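Local coordinates for DUF1116 domain-containing protein (Enterococcus faecalis, PDB 3CLQ) that is of unknown function but belongs to the AllG family, named after a subunit of oxamate carbamoyltransferase, and may serve a related carbamoyl-transfer reaction, at residues Y295-G301 with I387-E391; M260-V265 with L302-A308; A13-V18 with V251-I256; R20-P26 with C243-G248; W154-L159 with E221-F225. All blocks are in the same frame, centred on the assembly; numbering follows the deposited sequence.

Interaction 1 (Y295-G301 with I387-E391)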
# COMPACT_ATOMS: atom_id res chain seq x y z
N TYR B 295 23.82 -14.68 11.80
CA TYR B 295 23.88 -13.85 13.00
C TYR B 295 23.16 -14.49 14.18
O TYR B 295 22.30 -15.36 14.02
CB TYR B 295 23.28 -12.49 12.71
CG TYR B 295 24.20 -11.60 11.93
CD1 TYR B 295 23.92 -11.22 10.63
CD2 TYR B 295 25.38 -11.14 12.51
CE1 TYR B 295 24.78 -10.39 9.92
CE2 TYR B 295 26.24 -10.33 11.82
CZ TYR B 295 25.94 -9.95 10.52
OH TYR B 295 26.83 -9.14 9.86
N THR B 296 23.53 -14.06 15.39
CA THR B 296 22.91 -14.56 16.61
C THR B 296 22.76 -13.45 17.64
O THR B 296 23.41 -12.43 17.56
CB THR B 296 23.70 -15.73 17.24
OG1 THR B 296 23.57 -15.68 18.67
CG2 THR B 296 25.19 -15.66 16.87
N GLN B 297 21.91 -13.70 18.63
CA GLN B 297 21.48 -12.67 19.57
C GLN B 297 22.59 -11.99 20.42
O GLN B 297 22.43 -10.85 20.86
CB GLN B 297 20.33 -13.24 20.42
CG GLN B 297 20.23 -12.75 21.84
CD GLN B 297 19.71 -11.34 21.95
OE1 GLN B 297 19.55 -10.84 23.06
NE2 GLN B 297 19.46 -10.67 20.83
N GLU B 298 23.73 -12.65 20.61
CA GLU B 298 24.82 -12.01 21.35
C GLU B 298 25.58 -11.04 20.48
O GLU B 298 26.54 -10.42 20.94
CB GLU B 298 25.81 -13.02 21.95
CG GLU B 298 25.29 -13.82 23.14
CD GLU B 298 24.54 -15.07 22.70
OE1 GLU B 298 25.05 -16.19 22.95
OE2 GLU B 298 23.45 -14.93 22.08
N ASP B 299 25.20 -10.93 19.22
CA ASP B 299 25.81 -9.93 18.37
C ASP B 299 25.13 -8.59 18.59
O ASP B 299 25.73 -7.54 18.35
CB ASP B 299 25.71 -10.33 16.89
CG ASP B 299 26.42 -11.65 16.59
OD1 ASP B 299 25.95 -12.70 17.10
OD2 ASP B 299 27.43 -11.65 15.84
N ALA B 300 23.89 -8.63 19.09
CA ALA B 300 23.00 -7.47 19.16
C ALA B 300 23.40 -6.40 20.17
O ALA B 300 24.01 -6.70 21.19
CB ALA B 300 21.59 -7.93 19.45
N GLY B 301 23.05 -5.16 19.86
CA GLY B 301 23.21 -4.06 20.80
C GLY B 301 21.93 -3.87 21.58
O GLY B 301 20.90 -4.48 21.27
N ILE B 387 16.68 -5.13 15.45
CA ILE B 387 17.89 -5.43 16.24
C ILE B 387 19.17 -5.09 15.45
O ILE B 387 19.32 -5.45 14.28
CB ILE B 387 17.87 -6.86 16.86
CG1 ILE B 387 18.02 -7.94 15.82
CG2 ILE B 387 16.53 -7.15 17.53
CD1 ILE B 387 17.51 -9.26 16.33
N ALA B 388 20.07 -4.35 16.09
CA ALA B 388 21.21 -3.79 15.39
C ALA B 388 22.50 -4.35 15.97
O ALA B 388 22.61 -4.50 17.18
CB ALA B 388 21.20 -2.28 15.51
N HIS B 389 23.47 -4.63 15.12
CA HIS B 389 24.75 -5.14 15.61
C HIS B 389 25.39 -4.21 16.64
O HIS B 389 25.30 -2.99 16.54
CB HIS B 389 25.71 -5.36 14.45
CG HIS B 389 26.78 -6.35 14.74
ND1 HIS B 389 26.80 -7.61 14.19
CD2 HIS B 389 27.87 -6.28 15.55
CE1 HIS B 389 27.86 -8.27 14.63
NE2 HIS B 389 28.52 -7.49 15.46
N LYS B 390 26.02 -4.79 17.65
CA LYS B 390 26.66 -3.99 18.70
C LYS B 390 27.92 -3.31 18.18
O LYS B 390 28.42 -2.38 18.78
CB LYS B 390 27.00 -4.85 19.93
CG LYS B 390 28.21 -5.74 19.73
CD LYS B 390 28.22 -6.90 20.70
CE LYS B 390 29.25 -7.96 20.29
NZ LYS B 390 29.52 -8.97 21.36
N GLU B 391 28.41 -3.80 17.05
CA GLU B 391 29.57 -3.20 16.40
C GLU B 391 29.16 -2.10 15.42
O GLU B 391 28.12 -2.22 14.77
CB GLU B 391 30.36 -4.29 15.67
CG GLU B 391 31.44 -4.92 16.50
CD GLU B 391 32.74 -4.13 16.41
OE1 GLU B 391 33.23 -3.89 15.28
OE2 GLU B 391 33.28 -3.75 17.47

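Interaction 2 (M260-V265 with L302-A308)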
# COMPACT_ATOMS: atom_id res chain seq x y z
N MSE B 260 9.06 8.22 24.08
CA MSE B 260 9.80 7.05 24.47
C MSE B 260 10.97 7.01 23.52
O MSE B 260 10.78 7.11 22.30
CB MSE B 260 8.98 5.76 24.38
CG MSE B 260 7.95 5.63 25.48
SE MSE B 260 7.04 3.87 25.57
CE MSE B 260 6.57 3.82 23.66
N CYS B 261 12.18 6.92 24.06
CA CYS B 261 13.36 6.92 23.21
C CYS B 261 14.53 6.26 23.90
O CYS B 261 14.52 6.06 25.11
CB CYS B 261 13.73 8.35 22.80
SG CYS B 261 14.12 9.40 24.18
N ARG B 262 15.53 5.91 23.11
CA ARG B 262 16.68 5.21 23.63
C ARG B 262 17.92 5.57 22.82
O ARG B 262 17.81 5.98 21.66
CB ARG B 262 16.44 3.70 23.62
CG ARG B 262 15.82 3.20 22.37
CD ARG B 262 14.31 3.17 22.46
NE ARG B 262 13.79 2.11 21.61
CZ ARG B 262 13.44 2.27 20.33
NH1 ARG B 262 12.99 1.24 19.62
NH2 ARG B 262 13.54 3.46 19.76
N ASN B 263 19.09 5.44 23.45
CA ASN B 263 20.37 5.81 22.84
C ASN B 263 21.39 4.67 22.89
O ASN B 263 22.59 4.92 22.88
CB ASN B 263 20.96 7.07 23.50
CG ASN B 263 21.19 6.90 24.99
OD1 ASN B 263 21.40 5.79 25.48
ND2 ASN B 263 21.14 8.00 25.72
N GLY B 264 20.91 3.43 22.94
CA GLY B 264 21.80 2.28 22.89
C GLY B 264 22.34 1.93 24.26
O GLY B 264 23.00 0.90 24.42
N VAL B 265 22.10 2.80 25.23
CA VAL B 265 22.56 2.56 26.59
C VAL B 265 21.40 2.75 27.57
O VAL B 265 21.23 1.95 28.50
CB VAL B 265 23.73 3.52 26.97
CG1 VAL B 265 24.21 3.26 28.39
CG2 VAL B 265 24.90 3.38 26.01
N LEU B 302 21.99 -3.02 22.60
CA LEU B 302 20.78 -2.62 23.33
C LEU B 302 19.89 -1.67 22.48
O LEU B 302 20.39 -0.88 21.68
CB LEU B 302 21.13 -1.98 24.67
CG LEU B 302 22.11 -2.72 25.60
CD1 LEU B 302 23.21 -1.79 26.09
CD2 LEU B 302 21.41 -3.38 26.78
N ASP B 303 18.58 -1.79 22.67
CA ASP B 303 17.58 -0.89 22.12
C ASP B 303 18.10 0.52 21.84
O ASP B 303 18.59 1.20 22.73
CB ASP B 303 16.41 -0.84 23.10
CG ASP B 303 15.12 -0.36 22.46
OD1 ASP B 303 14.86 -0.65 21.25
OD2 ASP B 303 14.35 0.30 23.20
N MSE B 304 17.97 0.98 20.60
CA MSE B 304 18.48 2.31 20.24
C MSE B 304 17.65 3.01 19.15
O MSE B 304 17.36 2.41 18.12
CB MSE B 304 19.94 2.20 19.80
CG MSE B 304 20.65 3.53 19.56
SE MSE B 304 22.41 3.32 18.69
CE MSE B 304 21.81 2.24 17.17
N GLY B 305 17.29 4.27 19.37
CA GLY B 305 16.65 5.09 18.35
C GLY B 305 15.47 5.90 18.86
O GLY B 305 15.00 5.67 19.97
N ASP B 306 14.98 6.84 18.07
CA ASP B 306 13.82 7.59 18.51
C ASP B 306 12.51 7.00 17.96
O ASP B 306 11.42 7.50 18.25
CB ASP B 306 13.96 9.06 18.16
CG ASP B 306 14.94 9.78 19.06
OD1 ASP B 306 15.55 10.76 18.58
OD2 ASP B 306 15.13 9.38 20.24
N SER B 307 12.64 5.91 17.21
CA SER B 307 11.52 5.35 16.47
C SER B 307 10.38 4.91 17.35
O SER B 307 9.32 4.58 16.85
CB SER B 307 11.99 4.16 15.62
OG SER B 307 12.85 3.33 16.39
N ALA B 308 10.60 4.87 18.65
CA ALA B 308 9.60 4.37 19.58
C ALA B 308 8.55 5.43 19.85
O ALA B 308 7.63 5.22 20.62
CB ALA B 308 10.27 3.95 20.88

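Interaction 3 (A13-V18 with V251-I256)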
# COMPACT_ATOMS: atom_id res chain seq x y z
N ALA B 13 -7.11 16.03 32.92
CA ALA B 13 -5.91 16.43 32.23
C ALA B 13 -5.57 15.46 31.10
O ALA B 13 -5.08 15.87 30.04
CB ALA B 13 -4.76 16.56 33.18
N ASN B 14 -5.83 14.18 31.32
CA ASN B 14 -5.53 13.20 30.30
C ASN B 14 -6.45 13.37 29.09
O ASN B 14 -6.02 13.22 27.95
CB ASN B 14 -5.56 11.77 30.86
CG ASN B 14 -4.43 11.52 31.87
OD1 ASN B 14 -3.89 12.45 32.47
ND2 ASN B 14 -4.09 10.24 32.07
N GLU B 15 -7.70 13.73 29.36
CA GLU B 15 -8.68 14.07 28.34
C GLU B 15 -8.20 15.18 27.40
O GLU B 15 -8.26 15.06 26.16
CB GLU B 15 -9.99 14.49 28.99
CG GLU B 15 -11.09 14.88 28.00
CD GLU B 15 -11.61 13.69 27.16
OE1 GLU B 15 -11.61 12.55 27.69
OE2 GLU B 15 -12.03 13.90 26.00
N GLU B 16 -7.73 16.28 28.00
CA GLU B 16 -7.19 17.42 27.26
C GLU B 16 -5.91 17.02 26.51
O GLU B 16 -5.77 17.31 25.32
CB GLU B 16 -6.99 18.63 28.19
CG GLU B 16 -6.36 19.91 27.58
CD GLU B 16 -7.00 20.39 26.24
OE1 GLU B 16 -8.12 19.96 25.87
OE2 GLU B 16 -6.36 21.23 25.53
N ALA B 17 -5.01 16.33 27.19
CA ALA B 17 -3.75 15.92 26.57
C ALA B 17 -3.95 14.99 25.39
O ALA B 17 -3.41 15.24 24.30
CB ALA B 17 -2.84 15.29 27.59
N VAL B 18 -4.73 13.93 25.57
CA VAL B 18 -4.97 12.97 24.49
C VAL B 18 -5.79 13.57 23.36
O VAL B 18 -5.68 13.15 22.20
CB VAL B 18 -5.61 11.63 24.98
CG1 VAL B 18 -7.04 11.82 25.45
CG2 VAL B 18 -5.57 10.58 23.87
N VAL B 251 0.76 19.41 30.00
CA VAL B 251 -0.58 19.64 30.47
C VAL B 251 -0.52 19.37 31.97
O VAL B 251 -0.29 18.23 32.38
CB VAL B 251 -1.58 18.71 29.77
CG1 VAL B 251 -3.00 19.02 30.17
CG2 VAL B 251 -1.43 18.84 28.28
N GLU B 252 -0.68 20.43 32.76
CA GLU B 252 -0.69 20.31 34.21
C GLU B 252 -1.50 19.08 34.62
O GLU B 252 -2.62 18.88 34.13
CB GLU B 252 -1.26 21.58 34.88
CG GLU B 252 -1.31 21.50 36.43
CD GLU B 252 -1.66 22.83 37.13
OE1 GLU B 252 -1.99 22.83 38.35
OE2 GLU B 252 -1.59 23.89 36.48
N ASN B 253 -0.92 18.26 35.50
CA ASN B 253 -1.55 17.06 36.06
C ASN B 253 -1.61 15.83 35.15
O ASN B 253 -1.99 14.77 35.62
CB ASN B 253 -2.97 17.35 36.59
CG ASN B 253 -2.99 18.43 37.68
OD1 ASN B 253 -2.19 18.41 38.61
ND2 ASN B 253 -3.93 19.36 37.56
N SER B 254 -1.25 15.94 33.87
CA SER B 254 -1.37 14.77 32.97
C SER B 254 -0.29 13.68 33.14
O SER B 254 0.91 13.96 33.20
CB SER B 254 -1.41 15.20 31.51
OG SER B 254 -1.19 14.08 30.65
N THR B 255 -0.73 12.42 33.18
CA THR B 255 0.20 11.31 33.32
C THR B 255 0.42 10.59 32.00
O THR B 255 0.74 9.40 31.99
CB THR B 255 -0.30 10.29 34.37
OG1 THR B 255 -1.51 9.65 33.92
CG2 THR B 255 -0.56 11.00 35.72
N ILE B 256 0.23 11.30 30.90
CA ILE B 256 0.46 10.70 29.60
C ILE B 256 1.91 10.78 29.17
O ILE B 256 2.55 11.83 29.27
CB ILE B 256 -0.46 11.31 28.52
CG1 ILE B 256 -1.92 11.16 28.95
CG2 ILE B 256 -0.22 10.66 27.16
CD1 ILE B 256 -2.90 11.22 27.82

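Interaction 4 (R20-P26 with C243-G248)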
# COMPACT_ATOMS: atom_id res chain seq x y z
N ARG B 20 -5.35 16.61 22.34
CA ARG B 20 -4.42 17.31 21.48
C ARG B 20 -3.78 16.31 20.53
O ARG B 20 -3.86 16.47 19.32
CB ARG B 20 -3.38 18.06 22.28
CG ARG B 20 -3.96 19.20 23.09
CD ARG B 20 -2.87 20.18 23.43
NE ARG B 20 -3.34 21.54 23.21
CZ ARG B 20 -2.59 22.55 22.77
NH1 ARG B 20 -1.31 22.39 22.48
NH2 ARG B 20 -3.15 23.74 22.62
N ILE B 21 -3.22 15.25 21.07
CA ILE B 21 -2.56 14.24 20.29
C ILE B 21 -3.44 13.75 19.15
O ILE B 21 -3.04 13.77 17.99
CB ILE B 21 -2.18 13.08 21.21
CG1 ILE B 21 -1.25 13.59 22.32
CG2 ILE B 21 -1.57 11.89 20.44
CD1 ILE B 21 -1.08 12.62 23.50
N ILE B 22 -4.66 13.34 19.48
CA ILE B 22 -5.56 12.78 18.46
C ILE B 22 -5.90 13.80 17.38
O ILE B 22 -5.93 13.47 16.20
CB ILE B 22 -6.87 12.27 19.10
CG1 ILE B 22 -6.64 10.93 19.80
CG2 ILE B 22 -8.00 12.16 18.06
CD1 ILE B 22 -7.72 10.60 20.80
N GLN B 23 -6.16 15.04 17.79
CA GLN B 23 -6.56 16.06 16.83
C GLN B 23 -5.43 16.81 16.13
O GLN B 23 -5.69 17.59 15.22
CB GLN B 23 -7.50 17.05 17.49
CG GLN B 23 -8.72 16.38 18.02
CD GLN B 23 -9.71 17.37 18.59
OE1 GLN B 23 -10.88 17.04 18.77
NE2 GLN B 23 -9.26 18.58 18.88
N SER B 24 -4.19 16.64 16.58
CA SER B 24 -3.07 17.18 15.83
C SER B 24 -3.15 16.71 14.41
O SER B 24 -3.61 15.60 14.14
CB SER B 24 -1.76 16.73 16.41
OG SER B 24 -1.55 17.36 17.64
N LYS B 25 -2.68 17.54 13.49
CA LYS B 25 -2.69 17.19 12.10
C LYS B 25 -1.38 17.64 11.48
O LYS B 25 -1.29 18.72 10.92
CB LYS B 25 -3.89 17.83 11.41
CG LYS B 25 -4.65 16.89 10.51
CD LYS B 25 -6.17 17.15 10.54
CE LYS B 25 -6.60 18.23 9.59
NZ LYS B 25 -6.06 18.06 8.19
N PRO B 26 -0.36 16.79 11.59
CA PRO B 26 0.99 17.02 11.08
C PRO B 26 1.02 17.13 9.55
O PRO B 26 0.63 16.17 8.85
CB PRO B 26 1.73 15.76 11.49
CG PRO B 26 0.88 15.12 12.53
CD PRO B 26 -0.51 15.47 12.22
N CYS B 243 5.39 15.38 16.14
CA CYS B 243 4.59 16.57 15.98
C CYS B 243 3.27 16.48 16.76
O CYS B 243 2.92 17.41 17.47
CB CYS B 243 4.34 16.83 14.51
SG CYS B 243 3.25 18.23 14.16
N ALA B 244 2.55 15.36 16.64
CA ALA B 244 1.34 15.15 17.44
C ALA B 244 1.62 15.06 18.95
O ALA B 244 1.06 15.82 19.75
CB ALA B 244 0.62 13.92 16.96
N LEU B 245 2.48 14.13 19.34
CA LEU B 245 2.87 13.99 20.73
C LEU B 245 3.27 15.30 21.45
O LEU B 245 2.76 15.61 22.54
CB LEU B 245 3.97 12.96 20.86
CG LEU B 245 3.54 11.52 21.18
CD1 LEU B 245 2.09 11.48 21.56
CD2 LEU B 245 3.83 10.57 20.04
N ASP B 246 4.15 16.09 20.85
CA ASP B 246 4.55 17.37 21.47
C ASP B 246 3.38 18.30 21.78
O ASP B 246 3.47 19.14 22.70
CB ASP B 246 5.53 18.13 20.59
CG ASP B 246 6.89 17.52 20.60
OD1 ASP B 246 7.10 16.47 21.27
OD2 ASP B 246 7.77 18.12 19.95
N ALA B 247 2.29 18.17 21.03
CA ALA B 247 1.15 19.04 21.27
C ALA B 247 0.35 18.55 22.45
O ALA B 247 -0.45 19.29 23.02
CB ALA B 247 0.28 19.16 20.05
N GLY B 248 0.58 17.29 22.82
CA GLY B 248 0.04 16.73 24.05
C GLY B 248 0.96 16.86 25.26
O GLY B 248 0.63 16.38 26.34

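Interaction 5 (W154-L159 with E221-F225)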
# COMPACT_ATOMS: atom_id res chain seq x y z
N TRP B 154 25.96 13.85 -1.41
CA TRP B 154 25.00 13.75 -2.49
C TRP B 154 23.62 14.17 -2.00
O TRP B 154 22.92 14.93 -2.66
CB TRP B 154 24.97 12.32 -3.01
CG TRP B 154 24.01 12.10 -4.14
CD1 TRP B 154 24.26 12.26 -5.47
CD2 TRP B 154 22.65 11.67 -4.03
NE1 TRP B 154 23.14 11.96 -6.20
CE2 TRP B 154 22.13 11.59 -5.34
CE3 TRP B 154 21.82 11.34 -2.96
CZ2 TRP B 154 20.82 11.21 -5.60
CZ3 TRP B 154 20.51 10.95 -3.23
CH2 TRP B 154 20.03 10.89 -4.53
N MSE B 155 23.25 13.70 -0.83
CA MSE B 155 21.95 14.06 -0.26
C MSE B 155 21.83 15.53 0.12
O MSE B 155 20.73 16.07 0.20
CB MSE B 155 21.65 13.21 0.95
CG MSE B 155 21.50 11.75 0.61
SE MSE B 155 21.23 10.79 2.26
CE MSE B 155 19.32 11.09 2.55
N ARG B 156 22.95 16.20 0.38
CA ARG B 156 22.84 17.61 0.73
C ARG B 156 23.16 18.53 -0.44
O ARG B 156 22.86 19.72 -0.39
CB ARG B 156 23.71 17.97 1.93
CG ARG B 156 25.17 17.96 1.64
CD ARG B 156 25.86 19.22 2.08
NE ARG B 156 26.97 19.41 1.16
CZ ARG B 156 28.24 19.17 1.43
NH1 ARG B 156 28.64 18.78 2.64
NH2 ARG B 156 29.13 19.34 0.47
N ASP B 157 23.77 17.98 -1.49
CA ASP B 157 24.12 18.78 -2.65
C ASP B 157 23.03 18.70 -3.70
O ASP B 157 22.77 19.67 -4.42
CB ASP B 157 25.44 18.30 -3.27
CG ASP B 157 26.66 18.87 -2.57
OD1 ASP B 157 26.51 19.48 -1.49
OD2 ASP B 157 27.76 18.69 -3.12
N VAL B 158 22.40 17.53 -3.79
CA VAL B 158 21.39 17.30 -4.79
C VAL B 158 20.02 16.85 -4.23
O VAL B 158 19.10 17.66 -4.17
CB VAL B 158 21.93 16.46 -6.01
CG1 VAL B 158 23.34 15.92 -5.73
CG2 VAL B 158 20.95 15.38 -6.46
N LEU B 159 19.88 15.60 -3.83
CA LEU B 159 18.63 15.14 -3.26
C LEU B 159 17.92 16.16 -2.34
O LEU B 159 16.75 16.50 -2.54
CB LEU B 159 18.84 13.85 -2.48
CG LEU B 159 17.58 13.31 -1.80
CD1 LEU B 159 16.45 12.94 -2.79
CD2 LEU B 159 17.98 12.12 -0.93
N GLU B 221 18.49 9.35 -11.23
CA GLU B 221 19.18 8.73 -10.11
C GLU B 221 18.47 8.92 -8.77
O GLU B 221 18.54 8.06 -7.88
CB GLU B 221 20.68 9.08 -10.08
CG GLU B 221 21.08 10.27 -9.29
CD GLU B 221 22.61 10.40 -9.21
OE1 GLU B 221 23.21 11.21 -9.98
OE2 GLU B 221 23.23 9.67 -8.39
N VAL B 222 17.72 10.01 -8.62
CA VAL B 222 16.90 10.14 -7.43
C VAL B 222 15.76 9.09 -7.34
O VAL B 222 15.42 8.62 -6.24
CB VAL B 222 16.35 11.55 -7.27
CG1 VAL B 222 15.17 11.55 -6.35
CG2 VAL B 222 17.42 12.47 -6.73
N PHE B 223 15.17 8.69 -8.46
CA PHE B 223 14.20 7.60 -8.39
C PHE B 223 14.90 6.31 -8.04
O PHE B 223 14.38 5.49 -7.29
CB PHE B 223 13.46 7.40 -9.71
CG PHE B 223 12.66 8.58 -10.14
CD1 PHE B 223 11.71 9.14 -9.28
CD2 PHE B 223 12.82 9.11 -11.41
CE1 PHE B 223 10.96 10.23 -9.67
CE2 PHE B 223 12.06 10.20 -11.83
CZ PHE B 223 11.13 10.77 -10.97
N GLU B 224 16.09 6.11 -8.60
CA GLU B 224 16.84 4.91 -8.33
C GLU B 224 17.06 4.82 -6.83
O GLU B 224 16.92 3.75 -6.24
CB GLU B 224 18.18 4.99 -9.03
CG GLU B 224 18.71 3.69 -9.59
CD GLU B 224 19.60 3.96 -10.83
OE1 GLU B 224 19.07 3.75 -11.96
OE2 GLU B 224 20.77 4.42 -10.69
N PHE B 225 17.39 5.95 -6.23
CA PHE B 225 17.61 6.06 -4.80
C PHE B 225 16.32 5.82 -3.98
O PHE B 225 16.32 5.12 -2.95
CB PHE B 225 18.21 7.45 -4.51
CG PHE B 225 18.45 7.73 -3.05
CD1 PHE B 225 19.68 7.43 -2.46
CD2 PHE B 225 17.47 8.32 -2.27
CE1 PHE B 225 19.93 7.70 -1.11
CE2 PHE B 225 17.71 8.58 -0.92
CZ PHE B 225 18.93 8.28 -0.35

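Interaction 1 (Y295-G301 with I387-E391)
D299 and K390 are joined by a backbone bond, K390 N to D299 O, at 2.9 Å. The NH lies in the plane of the D299 carbonyl. A second backbone bond runs from G301 N to A388 O at 2.8 Å, nearly in line with the C=O. The two bonds flank the pairing of A300 with H389, a single beta bridge at the end of strand 383-388. Between them, A300 CA approaches A388 O in a CA-H...O contact.

The ring contacts centre on H389. Its CG stands anti to the backbone N (chi1 -157°), which brings the imidazole back over D299. One ring face lies against D299 O, offset toward the rim. D299 CB makes an off-centre CH-pi contact, 4.1 Å from the centroid of the H389 ring. At the edge of the imidazole, Y295 CE2 comes within 3.7 Å of H389 ND1. The two ring planes are 76° apart and meet obliquely. I394 and I397 also touch both aromatic side chains.

K390 supplies the aliphatic and charged part. Its extended chain runs alongside the carbonyls of D299 and E298. CB and CG each lie 3.4 Å from D299 O, and NZ ends at a weak bond to E298 O.

D299 is also tied to its own loop. Its OD1 accepts from T296 N, met from above the carboxylate plane. Across the contact, the bonds K390 N to D299 O and G301 N to A388 O fix how the loop lies against the strand end. K390 NZ adds only a weak bond to a backbone carbonyl at the exposed rim.

Interaction 2 (M260-V265 with L302-A308)
R262 lays its guanidinium between A308 and M304: A308 CB covers one face, 3.5 Å from NH2, and the carbonyl carbon of M304 lies over the opposite face. The contact is an antiparallel pairing of strand 257-263 with the short edge strand 304-305. R262 and G305 form the hydrogen-bonded pair, with G305 N to R262 O at 2.9 Å and R262 N to G305 O at 3.2 Å. N263 and M304 follow as a non-hydrogen-bonded pair.

The arginine side chain bends at chi2 (-92°), which folds it back along strand 304-305. NE makes a salt bridge to D303 OD2; the modelled 2.5 Å is too short to be taken at face value, and the exact distance is doubtful. The carboxylate is turned 71° from the guanidinium plane. At the other end of the group, NH2 reaches G305 O at 2.7 Å, from the face of that carbonyl opposite to R262 N. A weak bond links NH2 to S307 OG. I383 and T385 of strand 383-388 also touch the arginine.

Beyond the bridge, N263 OD1 accepts from V265 N in an Asx turn, while ND2 is held by P51 O. D306 bonds through its carboxylate to G103 and G50. At the exposed end, L302 CD1 rests 3.2 Å from G264 O.

Interaction 3 (A13-V18 with V251-I256)
N14 and T255 are linked by a pair of hydrogen bonds through one side-chain amide. T255 N donates to N14 OD1 at 3.2 Å, tilted 30° from the amide carbonyl plane. N14 ND2 donates to T255 OG1, also at 3.2 Å, and the hydroxyl lies in the amide plane. With both ends engaged, the rotation of the N14 amide is fixed. T255 OG1 has a further partner in D370 OD2.

The turn has its own polar bracing. V251 to S254 form a type II beta turn, closed by S254 N to V251 O. S254 OG then accepts from I256 N at 3.1 Å, an ST turn. N14 OD1 and A17 CB lie beside that hydroxyl.

A13, A17 and V18 of helix 6-23 supply the apolar contacts. A13 CB sits against the turn, 3.3 Å from E252 O and close to N253 CB. V251 straddles the helix surface: CG1 lies by A13, while CG2, anti to the carbonyl carbon, meets A17 CB at 3.9 Å. I256 slides past N14 in the opposite direction. Its CD1 reaches V18 CB at 3.9 Å, and T349 of strand 348-352 packs on N14, V18 and I256.

The alanines bring the turn close to the helix, and N14 accepts from a backbone NH and donates to a hydroxyl. The loop leading into strand 257-263 is thereby fixed against helix 6-23, with both oxygen and nitrogen of the buried amide engaged.

Interaction 4 (R20-P26 with C243-G248)
I21 crosses L245 obliquely, with its CG2 branch 3.8 Å from L245 CD1. The CG1 branch meets G248 CA instead, at 3.8 Å. With chi1 at -59° the two branches part, CG1 to G248 and CG2 to L245, and together they cover the last turn of helix 234-247.

S24, the first residue beyond helix 6-23 to leave helical geometry, faces A244 and A247. Its CB packs on A244 CB at 3.7 Å. Its OG lies 3.5 Å from A247 CB, and its polar partners are R20 O and N120 ND2. OG donates to R20 O at 3.0 Å, from above the carbonyl plane. R20 O takes S24 N as well, so it serves two donors.

R20 lies by the end of the partner helix. Its guanidinium presents an edge to A247 O, but that oxygen is crowded in the model and the bond from NH1 is doubtful. Farther along, P26 CB touches C243 SG at 3.9 Å. The sulfur is placed beside the proline by standing anti to its own backbone N.

The contact joins the C-terminal ends of two helices where helix 6-23 gives way to strand 26-33. I118 and N120 of strand 114-120 lie against the C243 side chain, and I118 also meets P26. Helix 309-313 covers A244 and L245 through Y313.

Interaction 5 (W154-L159 with E221-F225)
W154 brings CZ3 over one face of the F225 ring, offset toward the rim and 3.7 Å from F225 CD1. The centroids of the six-membered indole ring and the F225 ring are 4.9 Å apart and the planes are turned 41° from each other, an oblique aromatic pair. Both side chains leave their helices with CG anti to the backbone N (W154 chi1 -180°), and they slide past each other in opposite directions.

The close packing continues on the buried side. L159 crosses F225 at about a right angle, and its CD2 comes 3.6 Å from F225 CE2. Its other branch, CD1, meets V222 CG1 at 4.0 Å. V222 splits its contacts, with CG2 lying 3.8 Å from W154 CH2. L162 and M209 also touch V222.

The frame is a pair of helices, 146-168 and 216-226. The axes of their short segments run at 133° and come no closer than 12.2 Å, so large side chains bridge the gap. Helix 146-168 widens into a pi-type turn at 155-159. M155 adds a Met-aromatic contact near the CZ end of F225, on the same side of its plane as W154. Its SE stands obliquely, 5.5 Å from the ring centroid, and M155 CE lies beside F225 CZ.

The E221 end is looser. E221 is exposed and extends along the indole. Its OE2 lies 3.2 Å from W154 NE1, and its CG rests beside W154 CZ2. On the indole's own helix, V158 CG2 lies over one ring face, offset toward the rim. F223, next along helix 216-226, packs on T206 of the second subunit.

From the N terminus, helix 6-23 enters interaction 3 and then interaction 4, which share that helix and touch through A17 and G248. Interaction 3 closes the longest loop, back to 251-256. Interaction 4 closes at 243-248 and is nested inside it. Interaction 5 is nested inside both and pairs helices 146-168 and 216-226 about 31 Å from interaction 4, centre to centre. After 251-256 the chain runs directly into strand 257-263 and interaction 2. Interactions 2 and 1 cross: 295-301 lies within the loop closed by interaction 2 and adjoins 302-308, then pairs with 387-391. Interaction 2 adds strand 304-305 to strand 257-263, and interaction 1 ties the preceding loop to the end of strand 383-388.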